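Local structure of synaptic vesicle glycoprotein 2C (Homo sapiens, 5JLV) at residues Phe31-Thr36 / Gly50-Val55; Thr71-Thr76 / Val91-Asp96; Ser65-Cys70 / Cys85-Thr90. The protein is a synaptic-vesicle membrane glycoprotein whose luminal domain, the part modelled, acts as a neuronal receptor for botulinum neurotoxin A. One frame throughout, in Å; residues are numbered along the deposited sequence.

Contact 1 of 3, residues Phe31-Thr36 / Gly50-Val55; sequences FTINFT and GRFIGV
Phe31 lays its ring over Gly50 where two successive coils of a right-handed, four-sided beta-helix, the pentapeptide-repeat fold, run parallel. From CB outward, the Phe31 side chain first sets CG between the backbone N and the carbonyl carbon (chi1 61°), and that swings the ring across to the neighbouring strand. CD1 and CE1 pass over Gly50 CA, and CZ comes within 3.6 Å of it. The alpha carbon makes a CH-pi contact, lying 3.8 Å from the Phe31 centroid, and the glycine, having no side chain, leaves the ring room. Farther round the rim, CE2 meets Phe52 CZ at 3.7 Å. The two rings form an offset edge-to-face pair, planes 85° apart, with the edge of Phe31 toward the face of Phe52, which stacks in turn on Phe72 of the next coil.

Ile33 shares this inner side. Its CD1 lies 4.0 Å from Phe52 CE2, while CG2 packs against Val55 CG2 and also under the centre of the Phe35 ring. Three backbone bonds hold the strands together: Arg51 N to Phe31 O, Ile33 N to Arg51 O, and Ile53 N to Ile33 O. On the opposite side Thr32 and Arg51 lie side by side, and a water sits at the guanidinium edge. It stands near Thr32 OG1 and accepts from Arg51 NE at 2.8 Å.

Contact 2 of 3, residues Thr71-Thr76 / Val91-Asp96; sequences TFEDVT and VFDNTD
Asp74 carries CG beside its own backbone N (chi1 -71°), whereas Asn94 turns CG away from its backbone N (chi1 -153°). Together these torsions bring the amide of Asn94 to the carboxylate of Asp74. ND2 donates to OD1 of Asp74 at 2.8 Å; the acceptor lies close to the amide plane and is met nearly along its C-O bond, although the two flat groups are 82° apart. Both residues have positive phi, so the two segments turn the corner in the same way. Such stacked corners belong to the right-handed quadrilateral beta-helix of pentapeptide-repeat proteins, where one coil stacks on the next. Inside it, Phe72 and Phe92 point the same way, rings nearly parallel but slid apart, with Phe72 CD1 3.5 Å from Phe92 CE2. Thr95 CG2 packs on Phe72 CB at 3.7 Å, while its OG1 pairs with the backbone N of Phe97. On the outer side Glu73 OE2 comes 3.5 Å from Asp93 OD2, a pairing of like charges that may make it easier for one of them to hold a proton. At the corner a water bridges the segments, donating to Val75 O at 2.7 Å and to Asn94 O at 2.9 Å.

Contact 3 of 3, residues Ser65-Cys70 / Cys85-Thr90; sequences SVFKSC and CTFIDT
Phe67 and Phe87 form the tight side of this contact, pointing together into the core of the pentapeptide-repeat beta-helix. Their rings are nearly parallel, slid apart so that they barely overlap, and Phe67 CD1 closes to 3.3 Å from Phe87 CE2. Tyr47 stacks on Phe67 and Phe107 on Phe87, so the pair belongs to a longer aromatic column. Cys85 SG lies at the edge of the Phe67 ring, 4.2 Å from CE1, and also takes a weak bond from Ser65 N.

The outer side is looser. Val66 CG1 and Ile88 CD1 are 4.0 Å apart, crossing at a slant, and Lys68 runs alongside Ile88; its chain bends at chi3 and again at chi4, and NZ forms a salt bridge with Glu46. Ile88 and Asp89 here touch the sugars of the attached glycan, and the backbone oxygens of Cys70 and Asp89 accept hydrogen bonds from basic side chains of the partner protein chain.

At the corner Thr90 OG1 does double duty, its chi1 of -72° leaving it beside its own backbone N. It receives Cys70 N at 3.2 Å and donates to Ile88 O at 2.9 Å from above the carbonyl plane, while Ser69 N supplies that oxygen with a second bond.

All three contacts join neighbouring coils of one beta-helix. Contact 1 closes along the chain before the other two open, while contacts 2 and 3 alternate: strand 66-68 runs on into 71-73, and 86-88 into 91-93, so they are adjacent sides of the same two coils, centres about 13 Å apart. Contacts 1 and 2 have centres about 10 Å apart, with strands 46-53 and 71-73 as neighbours; contacts 1 and 3, centres about 15 Å apart, meet through strands 46-53 and 66-68. Phenylalanines from all three converge in the core, Phe67 touching both Phe52 and Phe72. The stacked coils leave their outer faces and corners outside, where the glycan meets contact 3 and the partner chain meets contacts 2 and 3.

Contact 1 of 3, residues Phe31-Thr36 / Gly50-Val55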
ATOM      1  N   PHE C  31     -24.954  -3.651  20.441  1.00 41.45           N
ATOM      2  CA  PHE C  31     -25.064  -3.906  21.870  1.00 37.49           C
ATOM      3  C   PHE C  31     -23.712  -3.783  22.537  1.00 42.63           C
ATOM      4  O   PHE C  31     -22.657  -3.877  21.879  1.00 42.05           O
ATOM      5  CB  PHE C  31     -25.682  -5.289  22.148  1.00 40.92           C
ATOM      6  CG  PHE C  31     -24.884  -6.439  21.595  1.00 43.77           C
ATOM      7  CD1 PHE C  31     -25.151  -6.940  20.325  1.00 37.44           C
ATOM      8  CD2 PHE C  31     -23.868  -7.034  22.348  1.00 44.47           C
ATOM      9  CE1 PHE C  31     -24.418  -7.995  19.812  1.00 38.41           C
ATOM     10  CE2 PHE C  31     -23.129  -8.093  21.835  1.00 45.83           C
ATOM     11  CZ  PHE C  31     -23.406  -8.574  20.567  1.00 40.77           C
ATOM     12  N   THR C  32     -23.744  -3.552  23.839  1.00 38.52           N
ATOM     13  CA  THR C  32     -22.554  -3.560  24.639  1.00 39.11           C
ATOM     14  C   THR C  32     -22.763  -4.527  25.776  1.00 50.09           C
ATOM     15  O   THR C  32     -23.741  -4.427  26.505  1.00 54.11           O
ATOM     16  CB  THR C  32     -22.228  -2.152  25.175  1.00 48.57           C
ATOM     17  OG1 THR C  32     -21.908  -1.299  24.072  1.00 47.45           O
ATOM     18  CG2 THR C  32     -21.037  -2.191  26.134  1.00 51.20           C
ATOM     19  N   ILE C  33     -21.867  -5.500  25.885  1.00 43.67           N
ATOM     20  CA  ILE C  33     -21.792  -6.340  27.068  1.00 42.01           C
ATOM     21  C   ILE C  33     -20.495  -6.008  27.807  1.00 45.88           C
ATOM     22  O   ILE C  33     -19.420  -5.927  27.200  1.00 39.93           O
ATOM     23  CB  ILE C  33     -21.881  -7.845  26.719  1.00 47.65           C
ATOM     24  CG1 ILE C  33     -23.301  -8.191  26.248  1.00 54.89           C
ATOM     25  CG2 ILE C  33     -21.530  -8.701  27.930  1.00 50.37           C
ATOM     26  CD1 ILE C  33     -23.378  -9.417  25.359  1.00 54.11           C
ATOM     27  N   ASN C  34     -20.615  -5.754  29.104  1.00 63.52           N
ATOM     28  CA  ASN C  34     -19.455  -5.454  29.937  1.00 63.70           C
ATOM     29  C   ASN C  34     -19.542  -6.127  31.308  1.00 68.26           C
ATOM     30  O   ASN C  34     -19.021  -5.616  32.304  1.00 73.94           O
ATOM     31  CB  ASN C  34     -19.246  -3.931  30.058  1.00 66.12           C
ATOM     32  CG  ASN C  34     -20.360  -3.240  30.827  1.00 80.91           C
ATOM     33  OD1 ASN C  34     -21.418  -3.818  31.072  1.00 76.70           O
ATOM     34  ND2 ASN C  34     -20.122  -1.993  31.210  1.00 83.28           N
ATOM     35  N   PHE C  35     -20.207  -7.280  31.335  1.00 61.81           N
ATOM     36  CA  PHE C  35     -20.427  -8.052  32.558  1.00 73.31           C
ATOM     37  C   PHE C  35     -20.067  -9.515  32.324  1.00 73.71           C
ATOM     38  O   PHE C  35     -20.013  -9.971  31.174  1.00 70.10           O
ATOM     39  CB  PHE C  35     -21.893  -7.938  33.021  1.00 61.67           C
ATOM     40  CG  PHE C  35     -22.899  -8.002  31.896  1.00 69.36           C
ATOM     41  CD1 PHE C  35     -23.371  -6.825  31.291  1.00 67.35           C
ATOM     42  CD2 PHE C  35     -23.388  -9.225  31.443  1.00 64.64           C
ATOM     43  CE1 PHE C  35     -24.297  -6.876  30.257  1.00 63.72           C
ATOM     44  CE2 PHE C  35     -24.318  -9.277  30.407  1.00 69.84           C
ATOM     45  CZ  PHE C  35     -24.772  -8.102  29.816  1.00 66.58           C
ATOM     46  N   THR C  36     -19.826 -10.245  33.411  1.00 58.71           N
ATOM     47  CA  THR C  36     -19.485 -11.667  33.326  1.00 57.45           C
ATOM     48  C   THR C  36     -20.514 -12.431  32.483  1.00 57.71           C
ATOM     49  O   THR C  36     -21.716 -12.233  32.632  1.00 57.47           O
ATOM     50  CB  THR C  36     -19.360 -12.306  34.733  1.00 69.48           C
ATOM     51  OG1 THR C  36     -18.318 -11.649  35.470  1.00 65.20           O
ATOM     52  CG2 THR C  36     -19.045 -13.805  34.639  1.00 56.58           C
ATOM     53  N   GLY C  50     -21.185  -5.702  17.799  1.00 35.50           N
ATOM     54  CA  GLY C  50     -21.212  -6.068  19.198  1.00 36.64           C
ATOM     55  C   GLY C  50     -19.937  -5.623  19.875  1.00 38.61           C
ATOM     56  O   GLY C  50     -18.842  -5.763  19.319  1.00 33.56           O
ATOM     57  N   ARG C  51     -20.086  -5.069  21.067  1.00 35.24           N
ATOM     58  CA  ARG C  51     -18.951  -4.662  21.866  1.00 34.91           C
ATOM     59  C   ARG C  51     -18.899  -5.455  23.166  1.00 34.83           C
ATOM     60  O   ARG C  51     -19.762  -5.316  24.038  1.00 39.55           O
ATOM     61  CB  ARG C  51     -18.996  -3.154  22.122  1.00 37.01           C
ATOM     62  CG  ARG C  51     -18.767  -2.342  20.852  1.00 44.23           C
ATOM     63  CD  ARG C  51     -19.157  -0.882  20.999  1.00 51.41           C
ATOM     64  NE  ARG C  51     -18.481  -0.222  22.115  1.00 66.02           N
ATOM     65  CZ  ARG C  51     -17.171   0.017  22.179  1.00 74.49           C
ATOM     66  NH1 ARG C  51     -16.361  -0.366  21.194  1.00 65.54           N
ATOM     67  NH2 ARG C  51     -16.670   0.639  23.241  1.00 80.30           N
ATOM     68  N   PHE C  52     -17.905  -6.323  23.256  1.00 29.39           N
ATOM     69  CA  PHE C  52     -17.624  -7.069  24.460  1.00 32.36           C
ATOM     70  C   PHE C  52     -16.446  -6.389  25.144  1.00 38.55           C
ATOM     71  O   PHE C  52     -15.285  -6.568  24.737  1.00 35.02           O
ATOM     72  CB  PHE C  52     -17.296  -8.523  24.099  1.00 29.15           C
ATOM     73  CG  PHE C  52     -18.358  -9.198  23.248  1.00 34.09           C
ATOM     74  CD1 PHE C  52     -18.377  -9.037  21.859  1.00 34.07           C
ATOM     75  CD2 PHE C  52     -19.336  -9.989  23.835  1.00 35.31           C
ATOM     76  CE1 PHE C  52     -19.349  -9.659  21.079  1.00 31.40           C
ATOM     77  CE2 PHE C  52     -20.308 -10.612  23.061  1.00 37.32           C
ATOM     78  CZ  PHE C  52     -20.308 -10.448  21.682  1.00 35.23           C
ATOM     79  N   ILE C  53     -16.754  -5.569  26.154  1.00 36.22           N
ATOM     80  CA  ILE C  53     -15.776  -4.679  26.790  1.00 38.39           C
ATOM     81  C   ILE C  53     -15.580  -5.052  28.260  1.00 43.64           C
ATOM     82  O   ILE C  53     -16.484  -4.865  29.078  1.00 39.79           O
ATOM     83  CB  ILE C  53     -16.222  -3.185  26.727  1.00 50.10           C
ATOM     84  CG1 ILE C  53     -16.769  -2.801  25.337  1.00 50.11           C
ATOM     85  CG2 ILE C  53     -15.098  -2.260  27.180  1.00 50.72           C
ATOM     86  CD1 ILE C  53     -15.721  -2.643  24.247  1.00 53.13           C
ATOM     87  N   GLY C  54     -14.400  -5.575  28.594  1.00 40.23           N
ATOM     88  CA  GLY C  54     -14.091  -5.957  29.982  1.00 43.47           C
ATOM     89  C   GLY C  54     -14.852  -7.179  30.459  1.00 47.60           C
ATOM     90  O   GLY C  54     -15.052  -7.368  31.654  1.00 58.19           O
ATOM     91  N   VAL C  55     -15.270  -8.014  29.518  1.00 43.01           N
ATOM     92  CA  VAL C  55     -16.070  -9.182  29.816  1.00 42.32           C
ATOM     93  C   VAL C  55     -15.190 -10.335  30.293  1.00 44.01           C
ATOM     94  O   VAL C  55     -14.094 -10.554  29.766  1.00 42.28           O
ATOM     95  CB  VAL C  55     -16.875  -9.616  28.572  1.00 42.84           C
ATOM     96  CG1 VAL C  55     -17.627 -10.918  28.816  1.00 34.97           C
ATOM     97  CG2 VAL C  55     -17.830  -8.511  28.151  1.00 47.21           C
TER
HETATM   98  O   HOH W   1     -19.896   0.058  24.475  1.00 63.95           O

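Contact 2 of 3, residues Thr71-Thr76 / Val91-Asp96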
ATOM      1  N   THR C  71     -16.183  -5.759  18.428  1.00 30.29           N
ATOM      2  CA  THR C  71     -14.982  -5.408  19.178  1.00 31.04           C
ATOM      3  C   THR C  71     -14.956  -6.239  20.454  1.00 27.26           C
ATOM      4  O   THR C  71     -15.921  -6.224  21.234  1.00 36.59           O
ATOM      5  CB  THR C  71     -14.967  -3.910  19.557  1.00 36.15           C
ATOM      6  OG1 THR C  71     -15.012  -3.108  18.374  1.00 39.93           O
ATOM      7  CG2 THR C  71     -13.713  -3.549  20.359  1.00 37.93           C
ATOM      8  N   PHE C  72     -13.877  -6.992  20.640  1.00 28.81           N
ATOM      9  CA  PHE C  72     -13.587  -7.649  21.911  1.00 28.52           C
ATOM     10  C   PHE C  72     -12.438  -6.889  22.550  1.00 37.35           C
ATOM     11  O   PHE C  72     -11.349  -6.799  21.968  1.00 35.16           O
ATOM     12  CB  PHE C  72     -13.196  -9.113  21.695  1.00 26.94           C
ATOM     13  CG  PHE C  72     -14.334  -9.998  21.227  1.00 33.48           C
ATOM     14  CD1 PHE C  72     -14.689 -10.057  19.869  1.00 34.70           C
ATOM     15  CD2 PHE C  72     -15.036 -10.790  22.131  1.00 27.31           C
ATOM     16  CE1 PHE C  72     -15.726 -10.885  19.439  1.00 28.25           C
ATOM     17  CE2 PHE C  72     -16.075 -11.619  21.700  1.00 29.65           C
ATOM     18  CZ  PHE C  72     -16.419 -11.665  20.358  1.00 29.55           C
ATOM     19  N   GLU C  73     -12.684  -6.309  23.725  1.00 27.60           N
ATOM     20  CA  GLU C  73     -11.711  -5.415  24.343  1.00 29.76           C
ATOM     21  C   GLU C  73     -11.557  -5.668  25.837  1.00 42.78           C
ATOM     22  O   GLU C  73     -12.543  -5.644  26.582  1.00 43.53           O
ATOM     23  CB  GLU C  73     -12.105  -3.963  24.096  1.00 37.12           C
ATOM     24  CG  GLU C  73     -11.122  -2.951  24.625  1.00 44.17           C
ATOM     25  CD  GLU C  73     -11.470  -1.551  24.183  1.00 58.54           C
ATOM     26  OE1 GLU C  73     -12.087  -0.815  24.980  1.00 67.89           O
ATOM     27  OE2 GLU C  73     -11.148  -1.194  23.031  1.00 70.06           O
ATOM     28  N   ASP C  74     -10.313  -5.904  26.262  1.00 46.00           N
ATOM     29  CA  ASP C  74      -9.989  -6.207  27.666  1.00 47.68           C
ATOM     30  C   ASP C  74     -10.825  -7.366  28.203  1.00 43.68           C
ATOM     31  O   ASP C  74     -11.416  -7.267  29.281  1.00 42.69           O
ATOM     32  CB  ASP C  74     -10.147  -4.964  28.563  1.00 53.44           C
ATOM     33  CG  ASP C  74      -9.061  -3.923  28.322  1.00 65.80           C
ATOM     34  OD1 ASP C  74      -7.906  -4.314  28.043  1.00 61.93           O
ATOM     35  OD2 ASP C  74      -9.358  -2.710  28.427  1.00 73.97           O
ATOM     36  N   VAL C  75     -10.879  -8.456  27.443  1.00 30.87           N
ATOM     37  CA  VAL C  75     -11.636  -9.628  27.859  1.00 34.82           C
ATOM     38  C   VAL C  75     -10.716 -10.766  28.303  1.00 39.22           C
ATOM     39  O   VAL C  75      -9.600 -10.933  27.774  1.00 34.52           O
ATOM     40  CB  VAL C  75     -12.668 -10.103  26.795  1.00 43.39           C
ATOM     41  CG1 VAL C  75     -13.351  -8.918  26.115  1.00 37.40           C
ATOM     42  CG2 VAL C  75     -12.039 -11.013  25.768  1.00 43.52           C
ATOM     43  N   THR C  76     -11.163 -11.504  29.318  1.00 33.62           N
ATOM     44  CA  THR C  76     -10.526 -12.757  29.700  1.00 32.62           C
ATOM     45  C   THR C  76     -11.530 -13.889  29.530  1.00 39.77           C
ATOM     46  O   THR C  76     -12.740 -13.644  29.485  1.00 41.93           O
ATOM     47  CB  THR C  76     -10.008 -12.736  31.147  1.00 41.64           C
ATOM     48  OG1 THR C  76     -11.092 -12.448  32.034  1.00 46.29           O
ATOM     49  CG2 THR C  76      -8.913 -11.691  31.311  1.00 45.64           C
ATOM     50  N   VAL C  91     -12.340  -6.697  15.718  1.00 28.96           N
ATOM     51  CA  VAL C  91     -11.122  -6.282  16.407  1.00 27.22           C
ATOM     52  C   VAL C  91     -11.020  -7.005  17.743  1.00 31.72           C
ATOM     53  O   VAL C  91     -11.988  -7.051  18.519  1.00 30.83           O
ATOM     54  CB  VAL C  91     -11.103  -4.762  16.624  1.00 34.87           C
ATOM     55  CG1 VAL C  91      -9.891  -4.339  17.455  1.00 32.37           C
ATOM     56  CG2 VAL C  91     -11.135  -4.045  15.277  1.00 31.58           C
ATOM     57  N   PHE C  92      -9.855  -7.596  17.987  1.00 23.98           N
ATOM     58  CA  PHE C  92      -9.553  -8.227  19.254  1.00 22.29           C
ATOM     59  C   PHE C  92      -8.435  -7.431  19.928  1.00 28.77           C
ATOM     60  O   PHE C  92      -7.252  -7.550  19.569  1.00 27.21           O
ATOM     61  CB  PHE C  92      -9.141  -9.684  19.038  1.00 27.20           C
ATOM     62  CG  PHE C  92     -10.178 -10.507  18.302  1.00 29.86           C
ATOM     63  CD1 PHE C  92     -10.131 -10.639  16.913  1.00 31.01           C
ATOM     64  CD2 PHE C  92     -11.196 -11.147  18.995  1.00 29.46           C
ATOM     65  CE1 PHE C  92     -11.086 -11.401  16.237  1.00 30.98           C
ATOM     66  CE2 PHE C  92     -12.154 -11.913  18.321  1.00 25.90           C
ATOM     67  CZ  PHE C  92     -12.098 -12.029  16.945  1.00 28.40           C
ATOM     68  N   ASP C  93      -8.833  -6.598  20.887  1.00 24.94           N
ATOM     69  CA  ASP C  93      -7.949  -5.621  21.517  1.00 25.32           C
ATOM     70  C   ASP C  93      -7.690  -5.992  22.975  1.00 36.14           C
ATOM     71  O   ASP C  93      -8.578  -5.886  23.831  1.00 31.50           O
ATOM     72  CB  ASP C  93      -8.561  -4.216  21.416  1.00 25.49           C
ATOM     73  CG  ASP C  93      -7.614  -3.119  21.887  1.00 37.08           C
ATOM     74  OD1 ASP C  93      -6.512  -3.432  22.381  1.00 39.74           O
ATOM     75  OD2 ASP C  93      -7.984  -1.929  21.779  1.00 45.35           O
ATOM     76  N   ASN C  94      -6.469  -6.438  23.253  1.00 31.41           N
ATOM     77  CA  ASN C  94      -6.100  -6.874  24.594  1.00 31.23           C
ATOM     78  C   ASN C  94      -7.049  -7.954  25.166  1.00 36.79           C
ATOM     79  O   ASN C  94      -7.544  -7.841  26.302  1.00 34.28           O
ATOM     80  CB  ASN C  94      -5.982  -5.672  25.543  1.00 39.95           C
ATOM     81  CG  ASN C  94      -5.027  -5.934  26.681  1.00 75.02           C
ATOM     82  OD1 ASN C  94      -4.021  -6.635  26.511  1.00 89.14           O
ATOM     83  ND2 ASN C  94      -5.323  -5.371  27.854  1.00 81.24           N
ATOM     84  N   THR C  95      -7.301  -8.988  24.361  1.00 29.29           N
ATOM     85  CA  THR C  95      -7.991 -10.185  24.827  1.00 31.53           C
ATOM     86  C   THR C  95      -6.972 -11.258  25.212  1.00 35.61           C
ATOM     87  O   THR C  95      -5.770 -11.117  24.937  1.00 32.36           O
ATOM     88  CB  THR C  95      -8.942 -10.760  23.759  1.00 32.21           C
ATOM     89  OG1 THR C  95      -8.186 -11.455  22.753  1.00 30.36           O
ATOM     90  CG2 THR C  95      -9.775  -9.653  23.113  1.00 32.12           C
ATOM     91  N   ASP C  96      -7.441 -12.325  25.852  1.00 28.84           N
ATOM     92  CA  ASP C  96      -6.592 -13.484  26.066  1.00 30.19           C
ATOM     93  C   ASP C  96      -6.900 -14.570  25.019  1.00 31.67           C
ATOM     94  O   ASP C  96      -6.645 -15.755  25.246  1.00 32.25           O
ATOM     95  CB  ASP C  96      -6.726 -14.010  27.506  1.00 36.41           C
ATOM     96  CG  ASP C  96      -8.117 -14.584  27.813  1.00 36.22           C
ATOM     97  OD1 ASP C  96      -8.992 -14.604  26.916  1.00 34.20           O
ATOM     98  OD2 ASP C  96      -8.321 -15.024  28.961  1.00 42.95           O
TER
HETATM   99  O   HOH W   2      -7.489  -9.483  28.651  1.00 46.47           O

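Contact 3 of 3, residues Ser65-Cys70 / Cys85-Thr90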
ATOM      1  N   SER C  65     -21.629 -19.415  14.590  1.00 31.75           N
ATOM      2  CA  SER C  65     -22.030 -18.035  14.741  1.00 36.44           C
ATOM      3  C   SER C  65     -21.190 -17.132  13.874  1.00 35.42           C
ATOM      4  O   SER C  65     -20.072 -17.488  13.487  1.00 38.66           O
ATOM      5  CB  SER C  65     -21.940 -17.611  16.208  1.00 40.94           C
ATOM      6  OG  SER C  65     -22.939 -18.268  16.972  1.00 49.09           O
ATOM      7  N   VAL C  66     -21.745 -15.971  13.547  1.00 33.03           N
ATOM      8  CA  VAL C  66     -21.055 -14.967  12.752  1.00 36.13           C
ATOM      9  C   VAL C  66     -20.887 -13.687  13.587  1.00 32.18           C
ATOM     10  O   VAL C  66     -21.833 -13.218  14.216  1.00 32.21           O
ATOM     11  CB  VAL C  66     -21.804 -14.671  11.430  1.00 39.41           C
ATOM     12  CG1 VAL C  66     -21.130 -13.529  10.660  1.00 34.22           C
ATOM     13  CG2 VAL C  66     -21.870 -15.926  10.568  1.00 40.57           C
ATOM     14  N   PHE C  67     -19.671 -13.161  13.623  1.00 28.73           N
ATOM     15  CA  PHE C  67     -19.405 -11.885  14.281  1.00 30.34           C
ATOM     16  C   PHE C  67     -18.949 -10.884  13.226  1.00 31.57           C
ATOM     17  O   PHE C  67     -17.865 -11.040  12.642  1.00 32.71           O
ATOM     18  CB  PHE C  67     -18.332 -12.039  15.376  1.00 28.40           C
ATOM     19  CG  PHE C  67     -18.721 -12.971  16.491  1.00 30.69           C
ATOM     20  CD1 PHE C  67     -18.583 -14.353  16.347  1.00 29.55           C
ATOM     21  CD2 PHE C  67     -19.201 -12.469  17.702  1.00 32.15           C
ATOM     22  CE1 PHE C  67     -18.938 -15.215  17.378  1.00 35.86           C
ATOM     23  CE2 PHE C  67     -19.569 -13.327  18.735  1.00 33.27           C
ATOM     24  CZ  PHE C  67     -19.431 -14.703  18.573  1.00 33.58           C
ATOM     25  N   LYS C  68     -19.787  -9.876  12.967  1.00 29.04           N
ATOM     26  CA  LYS C  68     -19.461  -8.807  12.005  1.00 31.43           C
ATOM     27  C   LYS C  68     -19.210  -7.451  12.690  1.00 33.54           C
ATOM     28  O   LYS C  68     -20.069  -6.953  13.416  1.00 30.16           O
ATOM     29  CB  LYS C  68     -20.573  -8.657  10.953  1.00 32.98           C
ATOM     30  CG  LYS C  68     -20.126  -7.883   9.712  1.00 50.79           C
ATOM     31  CD  LYS C  68     -21.272  -7.605   8.737  1.00 65.48           C
ATOM     32  CE  LYS C  68     -21.432  -8.712   7.698  1.00 67.53           C
ATOM     33  NZ  LYS C  68     -21.871 -10.012   8.293  1.00 66.87           N
ATOM     34  N   SER C  69     -18.035  -6.860  12.430  1.00 27.00           N
ATOM     35  CA  SER C  69     -17.668  -5.537  12.971  1.00 33.69           C
ATOM     36  C   SER C  69     -17.811  -5.483  14.480  1.00 30.42           C
ATOM     37  O   SER C  69     -18.265  -4.482  15.026  1.00 29.98           O
ATOM     38  CB  SER C  69     -18.502  -4.418  12.331  1.00 35.81           C
ATOM     39  OG  SER C  69     -18.386  -4.467  10.936  1.00 40.17           O
ATOM     40  N   CYS C  70     -17.448  -6.576  15.146  1.00 30.60           N
ATOM     41  CA  CYS C  70     -17.490  -6.610  16.589  1.00 25.26           C
ATOM     42  C   CYS C  70     -16.167  -6.133  17.150  1.00 33.07           C
ATOM     43  O   CYS C  70     -15.169  -6.041  16.417  1.00 31.29           O
ATOM     44  CB  CYS C  70     -17.848  -8.002  17.085  1.00 28.56           C
ATOM     45  SG  CYS C  70     -19.568  -8.449  16.712  1.00 35.41           S
ATOM     46  N   CYS C  85     -17.110 -20.729  13.952  1.00 29.77           N
ATOM     47  CA  CYS C  85     -17.544 -19.353  13.885  1.00 29.31           C
ATOM     48  C   CYS C  85     -16.796 -18.600  12.797  1.00 32.40           C
ATOM     49  O   CYS C  85     -15.664 -18.947  12.461  1.00 33.18           O
ATOM     50  CB  CYS C  85     -17.398 -18.680  15.257  1.00 26.49           C
ATOM     51  SG  CYS C  85     -18.594 -19.330  16.475  1.00 32.13           S
ATOM     52  N   THR C  86     -17.459 -17.604  12.211  1.00 33.56           N
ATOM     53  CA  THR C  86     -16.821 -16.697  11.272  1.00 33.21           C
ATOM     54  C   THR C  86     -16.725 -15.291  11.870  1.00 34.07           C
ATOM     55  O   THR C  86     -17.711 -14.745  12.392  1.00 29.74           O
ATOM     56  CB  THR C  86     -17.575 -16.662   9.934  1.00 33.35           C
ATOM     57  OG1 THR C  86     -17.704 -17.998   9.447  1.00 35.57           O
ATOM     58  CG2 THR C  86     -16.822 -15.820   8.907  1.00 32.29           C
ATOM     59  N   PHE C  87     -15.529 -14.720  11.814  1.00 26.05           N
ATOM     60  CA  PHE C  87     -15.312 -13.362  12.295  1.00 25.46           C
ATOM     61  C   PHE C  87     -14.935 -12.478  11.118  1.00 31.29           C
ATOM     62  O   PHE C  87     -13.994 -12.795  10.368  1.00 27.13           O
ATOM     63  CB  PHE C  87     -14.197 -13.335  13.332  1.00 24.58           C
ATOM     64  CG  PHE C  87     -14.446 -14.216  14.509  1.00 25.02           C
ATOM     65  CD1 PHE C  87     -14.048 -15.549  14.492  1.00 21.97           C
ATOM     66  CD2 PHE C  87     -15.061 -13.711  15.648  1.00 31.32           C
ATOM     67  CE1 PHE C  87     -14.268 -16.366  15.587  1.00 32.18           C
ATOM     68  CE2 PHE C  87     -15.298 -14.522  16.749  1.00 29.70           C
ATOM     69  CZ  PHE C  87     -14.899 -15.854  16.717  1.00 30.02           C
ATOM     70  N   ILE C  88     -15.679 -11.383  10.966  1.00 27.32           N
ATOM     71  CA  ILE C  88     -15.532 -10.456   9.840  1.00 25.98           C
ATOM     72  C   ILE C  88     -15.303  -9.040  10.366  1.00 25.69           C
ATOM     73  O   ILE C  88     -16.067  -8.568  11.205  1.00 30.64           O
ATOM     74  CB  ILE C  88     -16.797 -10.454   8.948  1.00 27.95           C
ATOM     75  CG1 ILE C  88     -17.002 -11.837   8.297  1.00 30.34           C
ATOM     76  CG2 ILE C  88     -16.717  -9.356   7.877  1.00 30.70           C
ATOM     77  CD1 ILE C  88     -18.447 -12.154   7.977  1.00 32.19           C
ATOM     78  N   ASP C  89     -14.271  -8.361   9.854  1.00 20.89           N
ATOM     79  CA  ASP C  89     -13.981  -6.959  10.226  1.00 23.88           C
ATOM     80  C   ASP C  89     -14.025  -6.734  11.756  1.00 26.51           C
ATOM     81  O   ASP C  89     -14.548  -5.721  12.236  1.00 31.35           O
ATOM     82  CB  ASP C  89     -14.969  -5.990   9.543  1.00 31.98           C
ATOM     83  CG  ASP C  89     -14.924  -6.049   8.008  1.00 46.66           C
ATOM     84  OD1 ASP C  89     -14.049  -6.727   7.410  1.00 39.84           O
ATOM     85  OD2 ASP C  89     -15.782  -5.388   7.390  1.00 58.12           O
ATOM     86  N   THR C  90     -13.512  -7.697  12.510  1.00 26.52           N
ATOM     87  CA  THR C  90     -13.663  -7.697  13.958  1.00 26.49           C
ATOM     88  C   THR C  90     -12.311  -7.406  14.594  1.00 28.79           C
ATOM     89  O   THR C  90     -11.259  -7.773  14.050  1.00 29.26           O
ATOM     90  CB  THR C  90     -14.296  -9.024  14.447  1.00 31.47           C
ATOM     91  OG1 THR C  90     -15.675  -9.050  14.075  1.00 25.98           O
ATOM     92  CG2 THR C  90     -14.183  -9.211  15.979  1.00 30.89           C
TER